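Local coordinates for protein glycosyl transferase family 9 (PDB 3TOV) that probably transfers a sugar, as the heptosyltransferases of glycosyltransferase family 9 do, using a GT-B fold of two Rossmann-like halves, at residues E166-Q171 / L252-A257; G189-S194 / N268-M273; R205-A210 / E237-K242; V221-P226 / I244-K249. One frame throughout, in Å; residues are numbered along the deposited sequence.

Interaction 1 of 4, residues E166-Q171 / L252-A257; sequences EEWRCQ and LGPLAA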
# COMPACT_ATOMS: atom_id res chain seq x y z
N GLU A 166 -12.22 -15.47 -5.35
CA GLU A 166 -13.67 -15.58 -5.35
C GLU A 166 -14.30 -15.30 -3.99
O GLU A 166 -15.15 -14.42 -3.85
CB GLU A 166 -14.09 -16.97 -5.84
CG GLU A 166 -15.59 -17.14 -5.93
CD GLU A 166 -16.24 -15.99 -6.68
OE1 GLU A 166 -15.62 -15.49 -7.65
OE2 GLU A 166 -17.36 -15.58 -6.29
N GLU A 167 -13.88 -16.07 -2.99
CA GLU A 167 -14.49 -16.00 -1.67
C GLU A 167 -14.55 -14.57 -1.14
O GLU A 167 -15.44 -14.22 -0.37
CB GLU A 167 -13.73 -16.90 -0.69
CG GLU A 167 -14.62 -17.57 0.36
CD GLU A 167 -14.34 -17.08 1.78
OE1 GLU A 167 -13.34 -17.52 2.38
OE2 GLU A 167 -15.14 -16.26 2.28
N TRP A 168 -13.61 -13.74 -1.58
CA TRP A 168 -13.56 -12.35 -1.14
C TRP A 168 -14.55 -11.48 -1.90
O TRP A 168 -15.23 -10.65 -1.30
CB TRP A 168 -12.16 -11.79 -1.28
CG TRP A 168 -11.19 -12.46 -0.39
CD1 TRP A 168 -11.48 -13.12 0.77
CD2 TRP A 168 -9.78 -12.56 -0.56
NE1 TRP A 168 -10.33 -13.62 1.32
CE2 TRP A 168 -9.27 -13.29 0.53
CE3 TRP A 168 -8.89 -12.10 -1.54
CZ2 TRP A 168 -7.92 -13.57 0.67
CZ3 TRP A 168 -7.55 -12.37 -1.39
CH2 TRP A 168 -7.07 -13.10 -0.29
N ARG A 169 -14.64 -11.68 -3.20
CA ARG A 169 -15.65 -11.00 -3.99
C ARG A 169 -17.01 -11.16 -3.33
O ARG A 169 -17.82 -10.23 -3.32
CB ARG A 169 -15.71 -11.58 -5.40
CG ARG A 169 -14.35 -11.86 -5.97
CD ARG A 169 -13.99 -10.93 -7.12
NE ARG A 169 -12.65 -11.25 -7.61
CZ ARG A 169 -12.32 -12.41 -8.16
NH1 ARG A 169 -13.23 -13.37 -8.31
NH2 ARG A 169 -11.08 -12.63 -8.58
N CYS A 170 -17.25 -12.35 -2.78
CA CYS A 170 -18.53 -12.66 -2.14
C CYS A 170 -18.71 -11.99 -0.78
O CYS A 170 -19.71 -11.32 -0.55
CB CYS A 170 -18.74 -14.16 -2.03
SG CYS A 170 -18.79 -14.94 -3.66
N GLN A 171 -17.75 -12.16 0.12
CA GLN A 171 -17.82 -11.47 1.40
C GLN A 171 -18.22 -10.03 1.15
O GLN A 171 -19.02 -9.47 1.90
CB GLN A 171 -16.49 -11.48 2.13
CG GLN A 171 -16.18 -12.76 2.87
CD GLN A 171 -14.91 -12.63 3.71
OE1 GLN A 171 -14.73 -11.64 4.44
NE2 GLN A 171 -14.02 -13.62 3.60
N LEU A 252 -7.78 -8.09 5.18
CA LEU A 252 -7.15 -7.42 4.04
C LEU A 252 -7.61 -7.92 2.67
O LEU A 252 -7.97 -7.12 1.80
CB LEU A 252 -5.63 -7.43 4.16
CG LEU A 252 -5.04 -6.67 5.34
CD1 LEU A 252 -3.55 -7.01 5.51
CD2 LEU A 252 -5.27 -5.16 5.24
N GLY A 253 -7.61 -9.24 2.47
CA GLY A 253 -8.14 -9.80 1.24
C GLY A 253 -9.54 -9.29 0.93
O GLY A 253 -9.80 -8.74 -0.14
N PRO A 254 -10.47 -9.48 1.87
CA PRO A 254 -11.81 -8.92 1.73
C PRO A 254 -11.77 -7.41 1.50
O PRO A 254 -12.57 -6.89 0.71
CB PRO A 254 -12.44 -9.22 3.07
CG PRO A 254 -11.78 -10.51 3.48
CD PRO A 254 -10.38 -10.41 3.01
N LEU A 255 -10.87 -6.72 2.18
CA LEU A 255 -10.83 -5.26 2.10
C LEU A 255 -10.63 -4.75 0.67
O LEU A 255 -11.33 -3.86 0.21
CB LEU A 255 -9.77 -4.67 3.02
CG LEU A 255 -9.72 -3.15 2.91
CD1 LEU A 255 -11.13 -2.61 2.93
CD2 LEU A 255 -8.88 -2.53 4.02
N ALA A 256 -9.65 -5.32 -0.02
CA ALA A 256 -9.42 -5.02 -1.42
C ALA A 256 -10.70 -5.26 -2.21
O ALA A 256 -11.11 -4.42 -3.02
CB ALA A 256 -8.29 -5.88 -1.96
N ALA A 257 -11.35 -6.39 -1.98
CA ALA A 257 -12.53 -6.78 -2.75
C ALA A 257 -13.65 -5.78 -2.50
O ALA A 257 -14.43 -5.44 -3.41
CB ALA A 257 -12.96 -8.20 -2.39
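Two helices that lie on the same face of the second Rossmann-like sheet of this GT-B protein meet through the indole of Trp168 and the turn at Gly253 and Pro254, an example of how a flat aromatic side chain can be matched by a backbone with nothing protruding from it. The short segments 166-171 and 252-257 approach to 8.0 Å between their axes, with a signed crossing angle of -65°. With CG anti to its own carbonyl carbon (chi1 -65°), Trp168 turns one face of its ring onto the second helix. Gly253 CA stands 3.5 Å from the centroid of the six-membered ring and almost on the ring normal, a CH-pi contact, and a beta-carbon here would run into CZ2 of Trp168. Pro254 adds a second such contact, its CD lying 3.7 Å from the centroid of the five-membered ring of Trp168. One turn further on, Ala257 CB fits beside the root of the indole, 3.8 Å from Trp168 CB, and also rests against the Trp168 carbonyl. At the margin OE1 of the Gln171 amide touches the proline, 3.3 Å from Pro254 CG, while Gln171 NE2 donates to Glu167 OE2 of the same helix at 3.2 Å, from above the carboxylate plane. CH-pi and van der Waals packing thus carry the contact. Tyr55, from the half built on the other sheet, meets the Trp168 ring edge-to-face; Leu255 of helix 252-260 leans on Phe223, which follows strand 219-222, and Tyr176 of helix 166-178 touches the same phenylalanine.

Interaction 2 of 4, residues G189-S194 / N268-M273; sequences GFNIGS and NDSGPM
Asn191 and Ser270 meet where two adjacent parallel strands of the Rossmann-like sheet, 187-191 and 264-268, give way to their loops at their C-terminal ends, the edge that in GT-B enzymes generally faces the cleft between the halves. CB of Asn191 sets off toward segment 268-273, with CG anti to the backbone N (chi1 161°). CG then lies 3.6 Å from Pro272 CB, the amide crossing the proline at about a right angle, and OD1 stays near the same ring, 3.9 Å from Pro272 CG. At the tip ND2 donates to Ser270 OG over 3.1 Å, with the hydroxyl 19° out of the amide plane, and also lies against Pro272 CB; a weak bond to Thr267 OG1 uses the same nitrogen. Ser270 OG donates in turn to Asn268 OD1, 3.2 Å away, approaching from above the carbonyl plane. A leucine in place of Asn191 would probably leave Ser270 OG without this donor, its hydroxyl held by Asn268 OD1 alone among the partners described. Asn268 continues the chain of hydrogen bonds: its ND2 is held chiefly by Lys199 O. The last link is weak but nearly straight, from Asn268 ND2 to Gly193 O at 3.3 Å.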
# COMPACT_ATOMS: atom_id res chain seq x y z
N GLY A 189 -15.81 6.04 -1.70
CA GLY A 189 -15.40 5.60 -0.38
C GLY A 189 -14.35 6.47 0.28
O GLY A 189 -13.58 7.14 -0.38
N PHE A 190 -14.35 6.43 1.61
CA PHE A 190 -13.44 7.22 2.43
C PHE A 190 -12.63 6.34 3.36
O PHE A 190 -13.16 5.47 4.04
CB PHE A 190 -14.24 8.17 3.31
CG PHE A 190 -15.13 9.08 2.56
CD1 PHE A 190 -14.80 10.42 2.38
CD2 PHE A 190 -16.32 8.61 2.01
CE1 PHE A 190 -15.63 11.26 1.68
CE2 PHE A 190 -17.15 9.45 1.30
CZ PHE A 190 -16.81 10.78 1.14
N ASN A 191 -11.33 6.58 3.38
CA ASN A 191 -10.45 6.00 4.37
C ASN A 191 -9.79 7.18 5.06
O ASN A 191 -8.81 7.73 4.58
CB ASN A 191 -9.43 5.07 3.71
CG ASN A 191 -8.21 4.79 4.59
OD1 ASN A 191 -8.34 4.46 5.78
ND2 ASN A 191 -7.03 4.92 4.00
N ILE A 192 -10.37 7.60 6.18
CA ILE A 192 -9.83 8.66 7.01
C ILE A 192 -9.01 8.04 8.15
O ILE A 192 -8.97 6.81 8.32
CB ILE A 192 -10.98 9.48 7.63
CG1 ILE A 192 -11.29 9.02 9.06
CG2 ILE A 192 -12.24 9.34 6.79
CD1 ILE A 192 -12.75 9.21 9.49
N GLY A 193 -8.35 8.88 8.93
CA GLY A 193 -7.76 8.40 10.17
C GLY A 193 -6.41 7.70 10.08
O GLY A 193 -6.17 6.84 9.22
N SER A 194 -5.54 8.08 11.01
CA SER A 194 -4.16 7.65 11.03
C SER A 194 -3.70 7.75 12.47
O SER A 194 -4.28 8.49 13.26
CB SER A 194 -3.31 8.57 10.14
OG SER A 194 -1.91 8.34 10.27
N ASN A 268 -6.17 9.81 3.40
CA ASN A 268 -4.88 10.34 3.84
C ASN A 268 -3.72 9.42 3.45
O ASN A 268 -3.94 8.34 2.91
CB ASN A 268 -4.89 10.57 5.35
CG ASN A 268 -5.28 9.33 6.12
OD1 ASN A 268 -5.80 8.38 5.55
ND2 ASN A 268 -5.03 9.33 7.42
N ASP A 269 -2.47 9.83 3.69
CA ASP A 269 -1.36 8.93 3.38
C ASP A 269 -1.35 7.85 4.42
O ASP A 269 -0.97 8.07 5.57
CB ASP A 269 0.03 9.61 3.22
CG ASP A 269 0.21 10.87 4.07
OD1 ASP A 269 -0.76 11.65 4.26
OD2 ASP A 269 1.35 11.10 4.54
N SER A 270 -1.84 6.68 4.01
CA SER A 270 -1.89 5.49 4.85
C SER A 270 -2.04 4.26 3.95
O SER A 270 -2.59 4.36 2.84
CB SER A 270 -3.03 5.56 5.88
OG SER A 270 -4.31 5.55 5.26
N GLY A 271 -1.55 3.13 4.43
CA GLY A 271 -1.51 1.89 3.66
C GLY A 271 -2.74 1.56 2.84
O GLY A 271 -2.63 1.11 1.70
N PRO A 272 -3.94 1.76 3.41
CA PRO A 272 -5.16 1.50 2.65
C PRO A 272 -5.23 2.28 1.34
O PRO A 272 -5.94 1.86 0.43
CB PRO A 272 -6.27 1.97 3.59
CG PRO A 272 -5.68 1.78 4.95
CD PRO A 272 -4.22 2.08 4.82
N MSE A 273 -4.52 3.40 1.25
CA MSE A 273 -4.46 4.16 -0.00
C MSE A 273 -3.80 3.35 -1.12
O MSE A 273 -4.26 3.35 -2.26
CB MSE A 273 -3.71 5.47 0.21
CG MSE A 273 -3.71 6.39 -1.00
SE MSE A 273 -2.33 7.77 -0.88
CE MSE A 273 -0.72 6.68 -1.04

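Interaction 3 of 4, residues R205-A210 / E237-K242; sequences RFAHVA and EQMETK
With CG beside its own backbone N (chi1 -64°) and the chain straight as far as the selenium, Met239, modelled as selenomethionine, runs alongside Ala207 and Ala210, and a bend at the last torsion (chi3 44°) turns its methyl onto the second alanine. Gln238 takes the other course: CG sits between the backbone N and the carbonyl carbon (chi1 58°), which lays its extended chain against Ala207. Here the loop that completes a beta-alpha-beta unit, running from helix 229-237 to strand 244-245, packs on helix 203-216 of the Rossmann-like domain. The case illustrates how small residues spaced three apart on a helix make a shallow strip for a long, flexible side chain. Ala207 CB is shared, lying 3.6 Å from Gln238 CG and 3.9 Å from Met239 CG. The backbones are closest at this point too, with the CA atoms of Ala207 and Met239 5.5 Å apart. Further along the helix the end of Met239 reaches Ala210, with Thr241 at the margin. Across the contact the side chains meet through apolar packing; the polar ends of Gln238 and Thr241 find partners beside it. Gln238 NE2 bonds to Pro234 O in the preceding helix, while the carboxylate of Asp211, just past segment 205-210, accepts from Thr241 OG1 with one oxygen and from Glu240 N with the other, fixing the loop to the same helix. Beneath, Met239 also rests on Phe222 of the sheet. The strip ends at Ala210, whose CB lies 4.0 Å from Met239 SE and 3.9 Å from its CE.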
# COMPACT_ATOMS: atom_id res chain seq x y z
N ARG A 205 -15.51 18.10 8.19
CA ARG A 205 -15.27 18.29 6.76
C ARG A 205 -15.57 17.02 5.99
O ARG A 205 -16.19 17.06 4.93
CB ARG A 205 -13.83 18.74 6.49
CG ARG A 205 -13.45 19.99 7.21
CD ARG A 205 -12.22 20.65 6.63
NE ARG A 205 -11.85 21.80 7.45
CZ ARG A 205 -10.78 22.57 7.26
NH1 ARG A 205 -9.96 22.32 6.26
NH2 ARG A 205 -10.55 23.58 8.08
N PHE A 206 -15.13 15.88 6.52
CA PHE A 206 -15.43 14.62 5.87
C PHE A 206 -16.93 14.46 5.84
O PHE A 206 -17.51 14.07 4.82
CB PHE A 206 -14.82 13.46 6.63
CG PHE A 206 -13.44 13.13 6.20
CD1 PHE A 206 -13.18 12.76 4.89
CD2 PHE A 206 -12.39 13.18 7.11
CE1 PHE A 206 -11.88 12.45 4.48
CE2 PHE A 206 -11.10 12.87 6.71
CZ PHE A 206 -10.84 12.51 5.39
N ALA A 207 -17.56 14.74 6.97
CA ALA A 207 -19.00 14.62 7.08
C ALA A 207 -19.72 15.45 6.02
O ALA A 207 -20.60 14.95 5.33
CB ALA A 207 -19.45 15.00 8.49
N HIS A 208 -19.34 16.72 5.89
CA HIS A 208 -19.90 17.62 4.88
C HIS A 208 -19.70 17.10 3.45
O HIS A 208 -20.63 17.10 2.63
CB HIS A 208 -19.28 19.00 4.99
CG HIS A 208 -19.74 19.78 6.18
ND1 HIS A 208 -18.94 20.00 7.28
CD2 HIS A 208 -20.90 20.42 6.42
CE1 HIS A 208 -19.60 20.73 8.16
NE2 HIS A 208 -20.79 21.00 7.67
N VAL A 209 -18.48 16.66 3.16
CA VAL A 209 -18.13 16.10 1.86
C VAL A 209 -18.96 14.88 1.49
O VAL A 209 -19.62 14.85 0.45
CB VAL A 209 -16.63 15.73 1.80
CG1 VAL A 209 -16.33 14.89 0.56
CG2 VAL A 209 -15.76 17.00 1.84
N ALA A 210 -18.93 13.86 2.33
CA ALA A 210 -19.72 12.64 2.11
C ALA A 210 -21.20 12.97 1.86
O ALA A 210 -21.79 12.47 0.90
CB ALA A 210 -19.55 11.70 3.28
N GLU A 237 -21.71 10.45 12.73
CA GLU A 237 -22.64 10.97 13.72
C GLU A 237 -23.40 12.18 13.18
O GLU A 237 -24.60 12.32 13.42
CB GLU A 237 -21.88 11.36 14.98
CG GLU A 237 -22.72 11.98 16.08
CD GLU A 237 -21.91 12.26 17.35
OE1 GLU A 237 -22.46 12.90 18.28
OE2 GLU A 237 -20.74 11.84 17.41
N GLN A 238 -22.69 13.05 12.45
CA GLN A 238 -23.25 14.33 12.00
C GLN A 238 -23.59 14.39 10.51
O GLN A 238 -23.80 15.46 9.96
CB GLN A 238 -22.29 15.47 12.34
CG GLN A 238 -20.91 15.32 11.74
CD GLN A 238 -19.99 16.44 12.17
OE1 GLN A 238 -20.33 17.63 12.06
NE2 GLN A 238 -18.81 16.09 12.68
N MSE A 239 -23.67 13.23 9.86
CA MSE A 239 -24.13 13.20 8.49
C MSE A 239 -25.65 13.07 8.41
O MSE A 239 -26.27 12.29 9.13
CB MSE A 239 -23.47 12.05 7.75
CG MSE A 239 -21.97 12.17 7.62
SE MSE A 239 -21.26 10.59 6.75
CE MSE A 239 -22.57 10.42 5.31
N GLU A 240 -26.25 13.86 7.52
CA GLU A 240 -27.69 13.80 7.29
C GLU A 240 -28.06 12.74 6.26
O GLU A 240 -29.24 12.51 6.01
CB GLU A 240 -28.20 15.17 6.83
CG GLU A 240 -27.63 16.36 7.60
CD GLU A 240 -27.75 17.67 6.82
OE1 GLU A 240 -28.82 17.89 6.20
OE2 GLU A 240 -26.77 18.46 6.81
N THR A 241 -27.06 12.10 5.67
CA THR A 241 -27.28 11.00 4.72
C THR A 241 -26.75 9.70 5.30
O THR A 241 -26.00 9.72 6.28
CB THR A 241 -26.63 11.24 3.32
OG1 THR A 241 -25.19 11.28 3.44
CG2 THR A 241 -27.16 12.54 2.68
N LYS A 242 -27.12 8.57 4.70
CA LYS A 242 -26.77 7.28 5.27
C LYS A 242 -25.52 6.73 4.63
O LYS A 242 -25.54 6.33 3.46
CB LYS A 242 -27.93 6.28 5.16
CG LYS A 242 -27.71 4.94 5.87
CD LYS A 242 -27.85 3.76 4.89
CE LYS A 242 -27.59 2.41 5.58
NZ LYS A 242 -27.39 1.29 4.61

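Interaction 4 of 4, residues V221-P226 / I244-K249; sequences VFFGGP and IVATGK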
# COMPACT_ATOMS: atom_id res chain seq x y z
N VAL A 221 -19.01 4.77 1.42
CA VAL A 221 -18.52 3.80 2.41
C VAL A 221 -17.44 4.41 3.28
O VAL A 221 -16.78 5.36 2.88
CB VAL A 221 -17.84 2.59 1.76
CG1 VAL A 221 -18.35 1.29 2.37
CG2 VAL A 221 -18.01 2.61 0.27
N PHE A 222 -17.25 3.85 4.46
CA PHE A 222 -16.14 4.24 5.33
C PHE A 222 -15.34 3.00 5.75
O PHE A 222 -15.90 2.00 6.19
CB PHE A 222 -16.65 5.03 6.54
CG PHE A 222 -17.12 6.42 6.20
CD1 PHE A 222 -16.35 7.53 6.52
CD2 PHE A 222 -18.31 6.62 5.52
CE1 PHE A 222 -16.78 8.82 6.20
CE2 PHE A 222 -18.74 7.89 5.19
CZ PHE A 222 -17.97 9.00 5.53
N PHE A 223 -14.03 3.07 5.58
CA PHE A 223 -13.18 1.93 5.83
C PHE A 223 -12.44 2.10 7.15
O PHE A 223 -12.80 2.95 7.95
CB PHE A 223 -12.22 1.73 4.66
CG PHE A 223 -12.91 1.46 3.35
CD1 PHE A 223 -13.40 0.20 3.06
CD2 PHE A 223 -13.08 2.46 2.42
CE1 PHE A 223 -14.03 -0.06 1.85
CE2 PHE A 223 -13.71 2.21 1.20
CZ PHE A 223 -14.18 0.94 0.92
N GLY A 224 -11.43 1.27 7.39
CA GLY A 224 -10.70 1.32 8.64
C GLY A 224 -10.69 0.02 9.43
O GLY A 224 -11.37 -0.96 9.10
N GLY A 225 -9.87 0.00 10.48
CA GLY A 225 -9.85 -1.10 11.41
C GLY A 225 -10.48 -0.70 12.73
O GLY A 225 -11.04 0.39 12.88
N PRO A 226 -10.39 -1.59 13.73
CA PRO A 226 -11.03 -1.38 15.03
C PRO A 226 -10.54 -0.10 15.72
O PRO A 226 -11.23 0.48 16.56
CB PRO A 226 -10.59 -2.61 15.83
CG PRO A 226 -10.27 -3.64 14.79
CD PRO A 226 -9.69 -2.88 13.64
N ILE A 244 -22.30 3.90 4.48
CA ILE A 244 -22.08 2.50 4.81
C ILE A 244 -20.86 2.48 5.69
O ILE A 244 -19.93 3.25 5.47
CB ILE A 244 -21.79 1.64 3.57
CG1 ILE A 244 -22.94 1.74 2.57
CG2 ILE A 244 -21.54 0.19 4.00
CD1 ILE A 244 -22.66 1.14 1.20
N VAL A 245 -20.86 1.61 6.70
CA VAL A 245 -19.70 1.50 7.58
C VAL A 245 -18.98 0.16 7.41
O VAL A 245 -19.51 -0.88 7.76
CB VAL A 245 -20.07 1.73 9.06
CG1 VAL A 245 -18.80 1.78 9.89
CG2 VAL A 245 -20.87 3.02 9.22
N ALA A 246 -17.76 0.21 6.86
CA ALA A 246 -16.96 -0.99 6.63
C ALA A 246 -15.74 -1.05 7.55
O ALA A 246 -14.88 -1.93 7.42
CB ALA A 246 -16.53 -1.07 5.19
N THR A 247 -15.68 -0.11 8.48
CA THR A 247 -14.61 -0.04 9.46
C THR A 247 -14.51 -1.34 10.24
O THR A 247 -15.50 -2.00 10.47
CB THR A 247 -14.83 1.10 10.44
OG1 THR A 247 -15.14 2.28 9.71
CG2 THR A 247 -13.58 1.34 11.27
N GLY A 248 -13.30 -1.71 10.64
CA GLY A 248 -13.08 -2.96 11.33
C GLY A 248 -13.98 -4.11 10.90
O GLY A 248 -14.15 -5.07 11.65
N LYS A 249 -14.54 -4.01 9.70
CA LYS A 249 -15.48 -5.02 9.22
C LYS A 249 -14.88 -5.91 8.16
O LYS A 249 -15.59 -6.73 7.60
CB LYS A 249 -16.74 -4.35 8.65
CG LYS A 249 -17.96 -4.29 9.58
CD LYS A 249 -18.60 -5.65 9.73
CE LYS A 249 -20.00 -5.54 10.31
NZ LYS A 249 -21.02 -6.16 9.41
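Gly224 O accepts a hydrogen bond from Gly248 N over 2.6 Å, the donor well above the carbonyl plane, and a weaker CA-H...O contact from Thr247 CA, 3.4 Å from the same oxygen, supplements it. The two segments belong to a beta-alpha-beta unit of the Rossmann-like sheet, and they show how a parallel pairing can carry on into the loops beyond it. In the ladder proper, Phe222 N donates to Ile244 O at 2.9 Å, and Phe222 O accepts from Ala246 N at 2.7 Å. Val221 and Ile244 share one face, CG1 of the valine 3.7 Å from CB of the isoleucine; Phe222 points to the other, where its ring stacks with Phe190. Past the strands Thr247 takes over. Its OG1, beside the backbone N (chi1 -48°), donates to Phe223 O at 3.0 Å, while CG2 rests against Gly225 O and Gly224 C and the side chain also meets Leu229 and Val232 of the connecting helix. An alanine in place of Thr247 would probably leave Phe223 O without this donor and open a gap against Gly225 and the helix. On the valine face, Phe223 CD1 approaches Ala246 CB to 4.0 Å.

All four contacts lie in the half of the chain built on the sheet of strands 187-191, 219-222, 244-245 and their neighbours. Interaction 4 is at the edge of that sheet, its centre about 11, 14 and 15 Å from the centres of interactions 2, 1 and 3 respectively; the centres of interactions 1 and 3, on opposite faces, are about 26 Å apart. Along the chain, interactions 3 and 4 cross each other and are nested within the loops closed by interactions 1 and 2, which also cross. Backbone bonds of Phe190 to Val221 and Phe223 join interactions 2 and 4 directly. Successive strands and helices are thus interlocked into one compact Rossmann-like domain, consistent with a GT-B transferase.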